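Local coordinates for YjbQ family protein (Sulfolobus solfataricus, PDB 1VPH) that is of unknown biochemical function but belongs to the YjbQ (UPF0047) family and binds a potassium ion in the crystal, at residues I50-V55 with G108-F113; H57-I62 with A98-G103; A61-E66 with F129-D134. All blocks are in the same frame, centred on the assembly; numbering follows the deposited sequence.

Contact 1 of 3, residues I50-V55 with G108-F113; sequences ICLIFV and GAERVF
I53 and F113 meet because I53 CG1 and F113 CG both lie beside the backbone N, anti to the carbonyl carbon (chi1 -56° and -78°). CD1 of I53 then comes to 3.5 Å from CD1 of the F113 ring. On the other face, L52 puts its CD1 against E110 CB and, at 3.7 Å, V112 CG2. The edge of the F54 ring takes E110 CB near its plane, and its CE1 reaches A109 CB at 4.0 Å. Strands 49-55 and 110-116 are neighbours in the five-stranded antiparallel sheet (order 14-24, 137-148, 49-55, 110-116, 119-120). C51 and F113 bond both ways, as do I53 and R111. The bond from I53 N to R111 O is 3.0 Å and nearly straight (174°). V55 N extends the pairing to A109 O at 2.9 Å, just before strand 110-116 begins. R111 folds back, and its NH1 holds E110 O from above the carbonyl plane; it also binds L107 O. E110 OE2 accepts from V112 N of the second subunit. F113 meets F54 of the third subunit. Strand 137-148 flanks the other edge of 49-55. V37 and V41 of helix 34-44 cover C51, and I128 of strand 127-132 packs on I53 and F113.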
ATOM      1  N   ILE C  50      13.330  -0.713   8.085  1.00 17.86           N
ATOM      2  CA  ILE C  50      11.950  -0.917   7.745  1.00 18.26           C
ATOM      3  C   ILE C  50      11.548  -2.349   8.040  1.00 18.69           C
ATOM      4  O   ILE C  50      12.387  -3.251   8.125  1.00 19.18           O
ATOM      5  CB  ILE C  50      11.625  -0.571   6.268  1.00 19.14           C
ATOM      6  CG1 ILE C  50      12.485  -1.377   5.306  1.00 22.23           C
ATOM      7  CG2 ILE C  50      11.854   0.929   6.008  1.00 25.71           C
ATOM      8  CD1 ILE C  50      11.971  -1.383   3.890  1.00 32.51           C
ATOM      9  N   CYS C  51      10.247  -2.546   8.236  1.00 16.91           N
ATOM     10  CA  CYS C  51       9.718  -3.876   8.433  1.00 18.45           C
ATOM     11  C   CYS C  51       8.608  -4.039   7.372  1.00 19.40           C
ATOM     12  O   CYS C  51       7.606  -3.283   7.386  1.00 19.54           O
ATOM     13  CB  CYS C  51       9.188  -4.038   9.826  1.00 19.28           C
ATOM     14  SG  CYS C  51       8.280  -5.574  10.088  1.00 22.99           S
ATOM     15  N   LEU C  52       8.832  -4.982   6.461  1.00 17.38           N
ATOM     16  CA  LEU C  52       7.889  -5.423   5.469  1.00 18.99           C
ATOM     17  C   LEU C  52       7.125  -6.642   5.976  1.00 18.92           C
ATOM     18  O   LEU C  52       7.714  -7.645   6.339  1.00 19.59           O
ATOM     19  CB  LEU C  52       8.633  -5.818   4.171  1.00 18.64           C
ATOM     20  CG  LEU C  52       7.813  -6.394   3.011  1.00 25.33           C
ATOM     21  CD1 LEU C  52       6.769  -5.373   2.461  1.00 25.14           C
ATOM     22  CD2 LEU C  52       8.672  -6.904   1.839  1.00 21.51           C
ATOM     23  N   ILE C  53       5.796  -6.554   5.969  1.00 17.03           N
ATOM     24  CA  ILE C  53       4.929  -7.659   6.331  1.00 18.02           C
ATOM     25  C   ILE C  53       4.101  -7.989   5.095  1.00 19.11           C
ATOM     26  O   ILE C  53       3.315  -7.142   4.635  1.00 20.61           O
ATOM     27  CB  ILE C  53       3.970  -7.224   7.469  1.00 17.26           C
ATOM     28  CG1 ILE C  53       4.757  -6.701   8.670  1.00 20.24           C
ATOM     29  CG2 ILE C  53       3.044  -8.370   7.858  1.00 19.69           C
ATOM     30  CD1 ILE C  53       4.670  -5.215   8.856  1.00 23.60           C
ATOM     31  N   PHE C  54       4.279  -9.188   4.566  1.00 17.66           N
ATOM     32  CA  PHE C  54       3.886  -9.548   3.179  1.00 18.22           C
ATOM     33  C   PHE C  54       3.252 -10.936   3.144  1.00 16.93           C
ATOM     34  O   PHE C  54       3.766 -11.863   3.767  1.00 18.13           O
ATOM     35  CB  PHE C  54       5.107  -9.466   2.268  1.00 18.08           C
ATOM     36  CG  PHE C  54       4.866  -9.921   0.845  1.00 15.70           C
ATOM     37  CD1 PHE C  54       4.438  -9.035  -0.151  1.00 21.86           C
ATOM     38  CD2 PHE C  54       5.059 -11.248   0.485  1.00 24.53           C
ATOM     39  CE1 PHE C  54       4.211  -9.499  -1.441  1.00 19.15           C
ATOM     40  CE2 PHE C  54       4.814 -11.694  -0.833  1.00 20.67           C
ATOM     41  CZ  PHE C  54       4.415 -10.806  -1.778  1.00 22.70           C
ATOM     42  N   VAL C  55       2.117 -11.045   2.448  1.00 18.28           N
ATOM     43  CA  VAL C  55       1.509 -12.363   2.172  1.00 20.47           C
ATOM     44  C   VAL C  55       1.645 -12.681   0.696  1.00 20.81           C
ATOM     45  O   VAL C  55       1.289 -11.908  -0.211  1.00 20.91           O
ATOM     46  CB  VAL C  55       0.057 -12.486   2.598  1.00 20.24           C
ATOM     47  CG1 VAL C  55      -0.075 -12.268   4.054  1.00 23.31           C
ATOM     48  CG2 VAL C  55      -0.784 -11.516   1.902  1.00 19.13           C
ATOM     49  N   GLY C 108      -4.189  -4.817  -0.657  1.00 21.24           N
ATOM     50  CA  GLY C 108      -2.754  -5.005  -0.809  1.00 21.75           C
ATOM     51  C   GLY C 108      -2.222  -6.210  -0.006  1.00 22.60           C
ATOM     52  O   GLY C 108      -2.668  -6.502   1.109  1.00 21.41           O
ATOM     53  N   ALA C 109      -1.186  -6.834  -0.551  1.00 21.89           N
ATOM     54  CA  ALA C 109      -0.510  -7.965   0.101  1.00 21.68           C
ATOM     55  C   ALA C 109       0.450  -7.578   1.198  1.00 21.78           C
ATOM     56  O   ALA C 109       0.945  -8.481   1.919  1.00 21.41           O
ATOM     57  CB  ALA C 109       0.280  -8.694  -0.926  1.00 23.13           C
ATOM     58  N   GLU C 110       0.795  -6.286   1.287  1.00 19.42           N
ATOM     59  CA  GLU C 110       1.886  -5.860   2.204  1.00 20.73           C
ATOM     60  C   GLU C 110       1.638  -4.572   2.907  1.00 22.34           C
ATOM     61  O   GLU C 110       0.884  -3.731   2.405  1.00 19.13           O
ATOM     62  CB  GLU C 110       3.218  -5.777   1.491  1.00 21.39           C
ATOM     63  CG  GLU C 110       3.580  -4.470   0.786  1.00 29.82           C
ATOM     64  CD  GLU C 110       3.069  -4.376  -0.664  1.00 42.74           C
ATOM     65  OE1 GLU C 110       2.756  -5.427  -1.269  1.00 59.53           O
ATOM     66  OE2 GLU C 110       3.012  -3.233  -1.201  1.00 35.34           O
ATOM     67  N   ARG C 111       2.272  -4.426   4.068  1.00 21.08           N
ATOM     68  CA  ARG C 111       2.373  -3.164   4.700  1.00 19.87           C
ATOM     69  C   ARG C 111       3.833  -2.984   5.122  1.00 19.75           C
ATOM     70  O   ARG C 111       4.540  -3.939   5.371  1.00 19.07           O
ATOM     71  CB  ARG C 111       1.421  -3.076   5.885  1.00 20.70           C
ATOM     72  CG  ARG C 111      -0.044  -2.952   5.582  1.00 20.61           C
ATOM     73  CD  ARG C 111      -0.375  -1.693   4.774  1.00 26.75           C
ATOM     74  NE  ARG C 111      -1.816  -1.607   4.596  1.00 28.18           N
ATOM     75  CZ  ARG C 111      -2.509  -2.111   3.589  1.00 30.80           C
ATOM     76  NH1 ARG C 111      -1.916  -2.758   2.607  1.00 23.96           N
ATOM     77  NH2 ARG C 111      -3.832  -1.934   3.560  1.00 35.73           N
ATOM     78  N   VAL C 112       4.268  -1.750   5.138  1.00 18.30           N
ATOM     79  CA  VAL C 112       5.676  -1.411   5.478  1.00 18.03           C
ATOM     80  C   VAL C 112       5.647  -0.461   6.678  1.00 19.95           C
ATOM     81  O   VAL C 112       4.885   0.539   6.676  1.00 21.45           O
ATOM     82  CB  VAL C 112       6.409  -0.782   4.337  1.00 19.68           C
ATOM     83  CG1 VAL C 112       7.845  -0.439   4.728  1.00 19.51           C
ATOM     84  CG2 VAL C 112       6.373  -1.708   3.140  1.00 19.40           C
ATOM     85  N   PHE C 113       6.381  -0.818   7.726  1.00 17.45           N
ATOM     86  CA  PHE C 113       6.454  -0.004   8.945  1.00 16.71           C
ATOM     87  C   PHE C 113       7.906   0.496   9.142  1.00 18.08           C
ATOM     88  O   PHE C 113       8.855  -0.182   8.736  1.00 18.98           O
ATOM     89  CB  PHE C 113       6.058  -0.800  10.193  1.00 17.50           C
ATOM     90  CG  PHE C 113       4.584  -0.991  10.370  1.00 19.18           C
ATOM     91  CD1 PHE C 113       3.899  -1.840   9.554  1.00 19.85           C
ATOM     92  CD2 PHE C 113       3.903  -0.305  11.375  1.00 21.40           C
ATOM     93  CE1 PHE C 113       2.546  -1.997   9.689  1.00 23.50           C
ATOM     94  CE2 PHE C 113       2.551  -0.459  11.531  1.00 22.61           C
ATOM     95  CZ  PHE C 113       1.868  -1.323  10.691  1.00 24.17           C
TER

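Contact 2 of 3, residues H57-I62 with A98-G103; sequences HSTAAI and AHAHLG. With K (potassium ion), chain K; PO4 (phosphate ion), chain L.
T59 and H101 join by a CH-pi contact. The methyl CG2 of T59 sits over the centre of the imidazole, 3.5 Å from the ring centroid and only 14° off its normal. The two side chains lie alongside each other and point the same way. T59 CB also packs on A100 CB at 3.7 Å. At the ring edge, S58 OG lies near CE1 of H101. A CA-H...O contact also runs from H101 CA to S58 O.

The metal bond is made by H101 NE2, 2.2 Å from the potassium ion. H91, D95 and N97 also bind the ion, as does a water. On the other side of the ring, H101 ND1 is hydrogen-bonded to N65 OD1 of the second subunit. Both ring nitrogens are thus engaged, which should fix the rotation of the imidazole.

Hydrogen bonds gather round a phosphate, probably from the crystallisation liquor. S58 OG donates to O2 at 2.7 Å, and S58 N also donates to O2. T59 OG1 donates to O4 at 2.8 Å, helped by T59 N. Here chi1 of 64° tucks OG1 between the backbone N and the carbonyl carbon, while CG2 is left to face the ring. H57 ND1 meets O3 in the plane of its ring. R137 and R140 add further bonds, consistent with a pocket that can hold an anion.

The loop 57-59 leads into strand 60-65, beside the start of helix 98-107. T59 is backbone hydrogen-bonded to L133, just after strand 127-132, and strand 137-148 supplies the two arginines.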
ATOM      1  N   HIS C  57      -0.140 -14.483  -1.191  1.00 22.76           N
ATOM      2  CA  HIS C  57      -1.433 -15.114  -1.351  1.00 19.85           C
ATOM      3  C   HIS C  57      -2.250 -14.098  -2.111  1.00 21.76           C
ATOM      4  O   HIS C  57      -2.072 -12.903  -1.919  1.00 23.46           O
ATOM      5  CB  HIS C  57      -2.092 -15.335   0.021  1.00 20.04           C
ATOM      6  CG  HIS C  57      -1.414 -16.327   0.908  1.00 23.68           C
ATOM      7  ND1 HIS C  57      -1.358 -17.667   0.613  1.00 26.76           N
ATOM      8  CD2 HIS C  57      -0.829 -16.182   2.124  1.00 24.98           C
ATOM      9  CE1 HIS C  57      -0.746 -18.305   1.595  1.00 29.61           C
ATOM     10  NE2 HIS C  57      -0.426 -17.428   2.531  1.00 24.41           N
ATOM     11  N   SER C  58      -3.135 -14.550  -2.989  1.00 19.30           N
ATOM     12  CA  SER C  58      -3.938 -13.627  -3.758  1.00 18.73           C
ATOM     13  C   SER C  58      -5.366 -13.463  -3.192  1.00 19.53           C
ATOM     14  O   SER C  58      -6.141 -12.637  -3.727  1.00 18.55           O
ATOM     15  CB  SER C  58      -3.963 -14.122  -5.197  1.00 22.53           C
ATOM     16  OG  SER C  58      -4.735 -15.318  -5.261  1.00 24.16           O
ATOM     17  N   THR C  59      -5.702 -14.170  -2.111  1.00 17.07           N
ATOM     18  CA  THR C  59      -7.035 -14.071  -1.502  1.00 16.71           C
ATOM     19  C   THR C  59      -6.963 -13.739   0.000  1.00 18.80           C
ATOM     20  O   THR C  59      -7.921 -13.900   0.758  1.00 19.87           O
ATOM     21  CB  THR C  59      -7.814 -15.371  -1.755  1.00 20.18           C
ATOM     22  OG1 THR C  59      -7.168 -16.449  -1.114  1.00 19.21           O
ATOM     23  CG2 THR C  59      -7.937 -15.619  -3.243  1.00 22.63           C
ATOM     24  N   ALA C  60      -5.802 -13.242   0.391  1.00 20.44           N
ATOM     25  CA  ALA C  60      -5.579 -12.653   1.676  1.00 21.07           C
ATOM     26  C   ALA C  60      -4.815 -11.333   1.536  1.00 21.12           C
ATOM     27  O   ALA C  60      -4.256 -11.000   0.466  1.00 19.35           O
ATOM     28  CB  ALA C  60      -4.829 -13.622   2.594  1.00 21.21           C
ATOM     29  N   ALA C  61      -4.829 -10.547   2.609  1.00 19.42           N
ATOM     30  CA  ALA C  61      -4.172  -9.248   2.598  1.00 19.38           C
ATOM     31  C   ALA C  61      -3.573  -8.945   3.963  1.00 19.10           C
ATOM     32  O   ALA C  61      -3.791  -9.676   4.927  1.00 18.78           O
ATOM     33  CB  ALA C  61      -5.156  -8.125   2.180  1.00 20.61           C
ATOM     34  N   ILE C  62      -2.834  -7.832   4.033  1.00 19.05           N
ATOM     35  CA  ILE C  62      -2.262  -7.330   5.310  1.00 17.63           C
ATOM     36  C   ILE C  62      -2.747  -5.932   5.491  1.00 19.57           C
ATOM     37  O   ILE C  62      -2.644  -5.149   4.543  1.00 19.75           O
ATOM     38  CB  ILE C  62      -0.726  -7.329   5.280  1.00 18.21           C
ATOM     39  CG1 ILE C  62      -0.165  -8.789   5.200  1.00 20.15           C
ATOM     40  CG2 ILE C  62      -0.155  -6.632   6.515  1.00 18.73           C
ATOM     41  CD1 ILE C  62      -0.481  -9.685   6.478  1.00 21.13           C
ATOM     42  N   ALA C  98     -13.921 -15.045  -6.391  1.00 19.68           N
ATOM     43  CA  ALA C  98     -13.633 -13.774  -7.063  1.00 20.58           C
ATOM     44  C   ALA C  98     -13.618 -12.644  -6.072  1.00 20.10           C
ATOM     45  O   ALA C  98     -12.709 -11.837  -6.121  1.00 20.30           O
ATOM     46  CB  ALA C  98     -14.609 -13.487  -8.150  1.00 20.52           C
ATOM     47  N   HIS C  99     -14.598 -12.605  -5.173  1.00 19.57           N
ATOM     48  CA  HIS C  99     -14.689 -11.536  -4.187  1.00 19.28           C
ATOM     49  C   HIS C  99     -13.392 -11.417  -3.390  1.00 19.65           C
ATOM     50  O   HIS C  99     -12.957 -10.300  -3.063  1.00 20.03           O
ATOM     51  CB  HIS C  99     -15.854 -11.807  -3.237  1.00 22.54           C
ATOM     52  CG  HIS C  99     -15.559 -12.899  -2.242  1.00 22.98           C
ATOM     53  ND1 HIS C  99     -15.709 -14.231  -2.539  1.00 25.12           N
ATOM     54  CD2 HIS C  99     -15.016 -12.848  -0.998  1.00 27.46           C
ATOM     55  CE1 HIS C  99     -15.343 -14.956  -1.495  1.00 22.81           C
ATOM     56  NE2 HIS C  99     -14.914 -14.139  -0.545  1.00 25.44           N
ATOM     57  N   ALA C 100     -12.791 -12.561  -3.049  1.00 19.11           N
ATOM     58  CA  ALA C 100     -11.589 -12.596  -2.225  1.00 19.08           C
ATOM     59  C   ALA C 100     -10.404 -11.997  -2.955  1.00 20.34           C
ATOM     60  O   ALA C 100      -9.630 -11.231  -2.390  1.00 18.83           O
ATOM     61  CB  ALA C 100     -11.289 -14.053  -1.805  1.00 19.43           C
ATOM     62  N   HIS C 101     -10.287 -12.330  -4.231  1.00 18.54           N
ATOM     63  CA  HIS C 101      -9.251 -11.741  -5.074  1.00 18.58           C
ATOM     64  C   HIS C 101      -9.424 -10.209  -5.217  1.00 18.72           C
ATOM     65  O   HIS C 101      -8.458  -9.459  -5.179  1.00 18.30           O
ATOM     66  CB  HIS C 101      -9.321 -12.318  -6.484  1.00 19.53           C
ATOM     67  CG  HIS C 101      -8.924 -13.764  -6.576  1.00 17.48           C
ATOM     68  ND1 HIS C 101      -7.609 -14.160  -6.532  1.00 19.96           N
ATOM     69  CD2 HIS C 101      -9.656 -14.887  -6.739  1.00 22.20           C
ATOM     70  CE1 HIS C 101      -7.543 -15.468  -6.677  1.00 19.22           C
ATOM     71  NE2 HIS C 101      -8.778 -15.939  -6.780  1.00 18.56           N
ATOM     72  N   LEU C 102     -10.667  -9.751  -5.365  1.00 18.80           N
ATOM     73  CA  LEU C 102     -10.950  -8.316  -5.446  1.00 18.63           C
ATOM     74  C   LEU C 102     -10.556  -7.571  -4.186  1.00 19.47           C
ATOM     75  O   LEU C 102      -9.907  -6.568  -4.261  1.00 20.04           O
ATOM     76  CB  LEU C 102     -12.426  -8.110  -5.771  1.00 14.72           C
ATOM     77  CG  LEU C 102     -12.931  -8.600  -7.136  1.00 19.06           C
ATOM     78  CD1 LEU C 102     -14.441  -8.338  -7.290  1.00 20.16           C
ATOM     79  CD2 LEU C 102     -12.214  -7.969  -8.263  1.00 27.19           C
ATOM     80  N   GLY C 103     -10.939  -8.096  -3.028  1.00 20.53           N
ATOM     81  CA  GLY C 103     -10.572  -7.492  -1.745  1.00 20.84           C
ATOM     82  C   GLY C 103      -9.083  -7.402  -1.566  1.00 20.75           C
ATOM     83  O   GLY C 103      -8.550  -6.384  -1.146  1.00 21.74           O
TER
HETATM   84  K     K K 138      -9.561 -17.950  -7.298  1.00 27.28           K
HETATM   85  P   PO4 L 139      -3.984 -17.904  -2.573  1.00 30.53           P
HETATM   86  O1  PO4 L 139      -4.961 -18.992  -2.762  1.00 41.52           O
HETATM   87  O2  PO4 L 139      -3.515 -17.335  -3.912  1.00 24.19           O
HETATM   88  O3  PO4 L 139      -2.705 -18.426  -1.954  1.00 42.08           O
HETATM   89  O4  PO4 L 139      -4.456 -16.892  -1.559  1.00 31.94           O
HETATM   90  O   HOH W   1      -8.169 -18.494  -8.687  1.00 35.06           O

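Contact 3 of 3, residues A61-E66 with F129-D134; sequences AIVANE and FLVELD
A61 pairs with V131 through two backbone bonds. A61 N donates to V131 O, and V131 N gives a straight bond (174°) to A61 O at 2.7 Å. The CB atoms of the two residues lie 4.2 Å apart. I62 turns to the other face with L130. Its CD1 comes to 4.1 Å from L130 CD1, and its CA makes a CA-H...O contact with F129 O. V63 returns to the face of A61 and forms the second bonded pair, with F129. With CG1 anti to the carbonyl carbon (chi1 -61°), V63 CG2 lies between the backbone N and the carbonyl carbon. It reaches V131 CG2 at 3.5 Å and also touches F129 CB. These two valines cross at about a right angle.

Strand 60-65 is the outer strand, within this chain, of a three-stranded antiparallel sheet in the order 29-32, 127-132, 60-65. Helices 69-83 and 98-107 pack on the face carrying A61, V63, F129 and V131, with L107 on A61 and V63 and M72 on F129.

The pairing runs on past V63, where N65 bonds N127 through the backbone. The CE2 edge of the F129 ring lies 3.4 Å from N65 O, near the ring plane. The N65 amide folds back on the chain: ND2 donates to A64 O, and OD1 accepts from E66 N. It also crosses to H101 of the third subunit, where ND2 bonds S58 O. E66 packs on that same H101 and on W125 of its own chain.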
ATOM      1  N   ALA C  61      -4.829 -10.547   2.609  1.00 19.42           N
ATOM      2  CA  ALA C  61      -4.172  -9.248   2.598  1.00 19.38           C
ATOM      3  C   ALA C  61      -3.573  -8.945   3.963  1.00 19.10           C
ATOM      4  O   ALA C  61      -3.791  -9.676   4.927  1.00 18.78           O
ATOM      5  CB  ALA C  61      -5.156  -8.125   2.180  1.00 20.61           C
ATOM      6  N   ILE C  62      -2.834  -7.832   4.033  1.00 19.05           N
ATOM      7  CA  ILE C  62      -2.262  -7.330   5.310  1.00 17.63           C
ATOM      8  C   ILE C  62      -2.747  -5.932   5.491  1.00 19.57           C
ATOM      9  O   ILE C  62      -2.644  -5.149   4.543  1.00 19.75           O
ATOM     10  CB  ILE C  62      -0.726  -7.329   5.280  1.00 18.21           C
ATOM     11  CG1 ILE C  62      -0.165  -8.789   5.200  1.00 20.15           C
ATOM     12  CG2 ILE C  62      -0.155  -6.632   6.515  1.00 18.73           C
ATOM     13  CD1 ILE C  62      -0.481  -9.685   6.478  1.00 21.13           C
ATOM     14  N   VAL C  63      -3.357  -5.624   6.658  1.00 18.34           N
ATOM     15  CA  VAL C  63      -3.784  -4.258   6.966  1.00 19.54           C
ATOM     16  C   VAL C  63      -3.324  -3.856   8.347  1.00 18.47           C
ATOM     17  O   VAL C  63      -2.876  -4.677   9.121  1.00 19.80           O
ATOM     18  CB  VAL C  63      -5.333  -4.024   6.825  1.00 21.21           C
ATOM     19  CG1 VAL C  63      -5.765  -4.294   5.419  1.00 21.34           C
ATOM     20  CG2 VAL C  63      -6.124  -4.843   7.849  1.00 23.77           C
ATOM     21  N   ALA C  64      -3.504  -2.595   8.699  1.00 18.58           N
ATOM     22  CA  ALA C  64      -3.216  -2.171  10.056  1.00 18.74           C
ATOM     23  C   ALA C  64      -4.311  -1.242  10.583  1.00 20.58           C
ATOM     24  O   ALA C  64      -4.767  -0.298   9.895  1.00 19.90           O
ATOM     25  CB  ALA C  64      -1.855  -1.522  10.108  1.00 20.91           C
ATOM     26  N   ASN C  65      -4.868  -1.608  11.722  1.00 19.65           N
ATOM     27  CA  ASN C  65      -5.867  -0.754  12.351  1.00 18.62           C
ATOM     28  C   ASN C  65      -6.068  -1.157  13.792  1.00 19.27           C
ATOM     29  O   ASN C  65      -5.248  -1.882  14.335  1.00 18.95           O
ATOM     30  CB  ASN C  65      -7.153  -0.690  11.555  1.00 18.40           C
ATOM     31  CG  ASN C  65      -7.678   0.680  11.537  1.00 24.27           C
ATOM     32  OD1 ASN C  65      -8.492   1.033  12.401  1.00 22.62           O
ATOM     33  ND2 ASN C  65      -7.111   1.542  10.633  1.00 23.26           N
ATOM     34  N   GLU C  66      -7.124  -0.642  14.418  1.00 18.98           N
ATOM     35  CA  GLU C  66      -7.315  -0.814  15.825  1.00 18.64           C
ATOM     36  C   GLU C  66      -7.961  -2.127  16.174  1.00 19.74           C
ATOM     37  O   GLU C  66      -8.991  -2.496  15.591  1.00 18.50           O
ATOM     38  CB  GLU C  66      -8.185   0.313  16.391  1.00 19.74           C
ATOM     39  CG  GLU C  66      -8.242   0.263  17.903  1.00 16.69           C
ATOM     40  CD  GLU C  66      -8.970   1.437  18.522  1.00 30.36           C
ATOM     41  OE1 GLU C  66      -9.145   2.504  17.870  1.00 23.52           O
ATOM     42  OE2 GLU C  66      -9.358   1.267  19.702  1.00 25.49           O
ATOM     43  N   PHE C 129      -2.853  -6.849  10.997  1.00 17.56           N
ATOM     44  CA  PHE C 129      -3.762  -7.981  10.775  1.00 16.89           C
ATOM     45  C   PHE C 129      -3.548  -8.685   9.459  1.00 17.00           C
ATOM     46  O   PHE C 129      -3.398  -8.073   8.389  1.00 20.14           O
ATOM     47  CB  PHE C 129      -5.214  -7.537  10.803  1.00 18.63           C
ATOM     48  CG  PHE C 129      -5.685  -6.962  12.120  1.00 17.88           C
ATOM     49  CD1 PHE C 129      -6.196  -7.780  13.112  1.00 22.04           C
ATOM     50  CD2 PHE C 129      -5.674  -5.611  12.306  1.00 24.71           C
ATOM     51  CE1 PHE C 129      -6.668  -7.237  14.290  1.00 21.96           C
ATOM     52  CE2 PHE C 129      -6.108  -5.060  13.484  1.00 25.93           C
ATOM     53  CZ  PHE C 129      -6.593  -5.846  14.466  1.00 18.19           C
ATOM     54  N   LEU C 130      -3.598  -9.986   9.522  1.00 17.08           N
ATOM     55  CA  LEU C 130      -3.843 -10.813   8.357  1.00 18.37           C
ATOM     56  C   LEU C 130      -5.318 -10.756   8.048  1.00 18.54           C
ATOM     57  O   LEU C 130      -6.181 -10.981   8.956  1.00 19.37           O
ATOM     58  CB  LEU C 130      -3.450 -12.267   8.650  1.00 19.84           C
ATOM     59  CG  LEU C 130      -3.923 -13.142   7.481  1.00 22.68           C
ATOM     60  CD1 LEU C 130      -3.038 -12.845   6.279  1.00 21.28           C
ATOM     61  CD2 LEU C 130      -3.894 -14.611   7.827  1.00 24.02           C
ATOM     62  N   VAL C 131      -5.646 -10.427   6.803  1.00 18.15           N
ATOM     63  CA  VAL C 131      -7.052 -10.387   6.386  1.00 18.40           C
ATOM     64  C   VAL C 131      -7.291 -11.644   5.554  1.00 19.69           C
ATOM     65  O   VAL C 131      -6.663 -11.828   4.513  1.00 18.24           O
ATOM     66  CB  VAL C 131      -7.416  -9.108   5.525  1.00 17.84           C
ATOM     67  CG1 VAL C 131      -8.955  -9.057   5.303  1.00 20.18           C
ATOM     68  CG2 VAL C 131      -6.922  -7.830   6.111  1.00 23.70           C
ATOM     69  N   GLU C 132      -8.144 -12.541   6.056  1.00 19.07           N
ATOM     70  CA  GLU C 132      -8.544 -13.721   5.328  1.00 19.19           C
ATOM     71  C   GLU C 132      -9.853 -13.442   4.656  1.00 19.84           C
ATOM     72  O   GLU C 132     -10.785 -12.933   5.317  1.00 21.74           O
ATOM     73  CB  GLU C 132      -8.767 -14.913   6.280  1.00 18.52           C
ATOM     74  CG  GLU C 132      -9.442 -16.093   5.618  1.00 21.00           C
ATOM     75  CD  GLU C 132      -8.514 -16.721   4.582  1.00 26.17           C
ATOM     76  OE1 GLU C 132      -7.710 -17.559   5.007  1.00 21.08           O
ATOM     77  OE2 GLU C 132      -8.567 -16.352   3.381  1.00 22.22           O
ATOM     78  N   LEU C 133      -9.916 -13.705   3.357  1.00 19.39           N
ATOM     79  CA  LEU C 133     -11.158 -13.505   2.584  1.00 19.72           C
ATOM     80  C   LEU C 133     -11.686 -14.748   1.925  1.00 20.43           C
ATOM     81  O   LEU C 133     -12.794 -14.706   1.354  1.00 19.48           O
ATOM     82  CB  LEU C 133     -10.999 -12.408   1.495  1.00 18.90           C
ATOM     83  CG  LEU C 133     -10.632 -10.985   1.935  1.00 20.48           C
ATOM     84  CD1 LEU C 133     -10.749  -9.977   0.796  1.00 28.68           C
ATOM     85  CD2 LEU C 133     -11.489 -10.530   3.138  1.00 27.76           C
ATOM     86  N   ASP C 134     -10.933 -15.835   2.003  1.00 21.76           N
ATOM     87  CA  ASP C 134     -11.306 -17.116   1.399  1.00 22.34           C
ATOM     88  C   ASP C 134     -10.955 -18.290   2.333  1.00 22.68           C
ATOM     89  O   ASP C 134     -10.456 -19.321   1.893  1.00 22.08           O
ATOM     90  CB  ASP C 134     -10.622 -17.278   0.031  1.00 20.62           C
ATOM     91  CG  ASP C 134     -11.214 -18.419  -0.812  1.00 27.58           C
ATOM     92  OD1 ASP C 134     -12.442 -18.620  -0.822  1.00 24.87           O
ATOM     93  OD2 ASP C 134     -10.462 -19.101  -1.517  1.00 28.15           O
TER

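In the fold
After strands 14-24 and 29-32 and helix 34-44, the chain enters strand 49-55, the first to take part in a contact. Contact 1 closes a long loop from it to 108-113. Contact 2 starts from 57-62 and closes on helix 98-107 within that loop. Contact 3 leaves the same strand 60-65 but ends at 129-134, beyond 113, so it crosses contact 1. Contacts 2 and 3 share A61 and I62 and also meet where H99 NE2 bonds L133 O. The probable G108 O to I62 N bond ties contact 1 to both others. Together they join the five-stranded sheet, the three-stranded sheet and the helix that bears part of the potassium site.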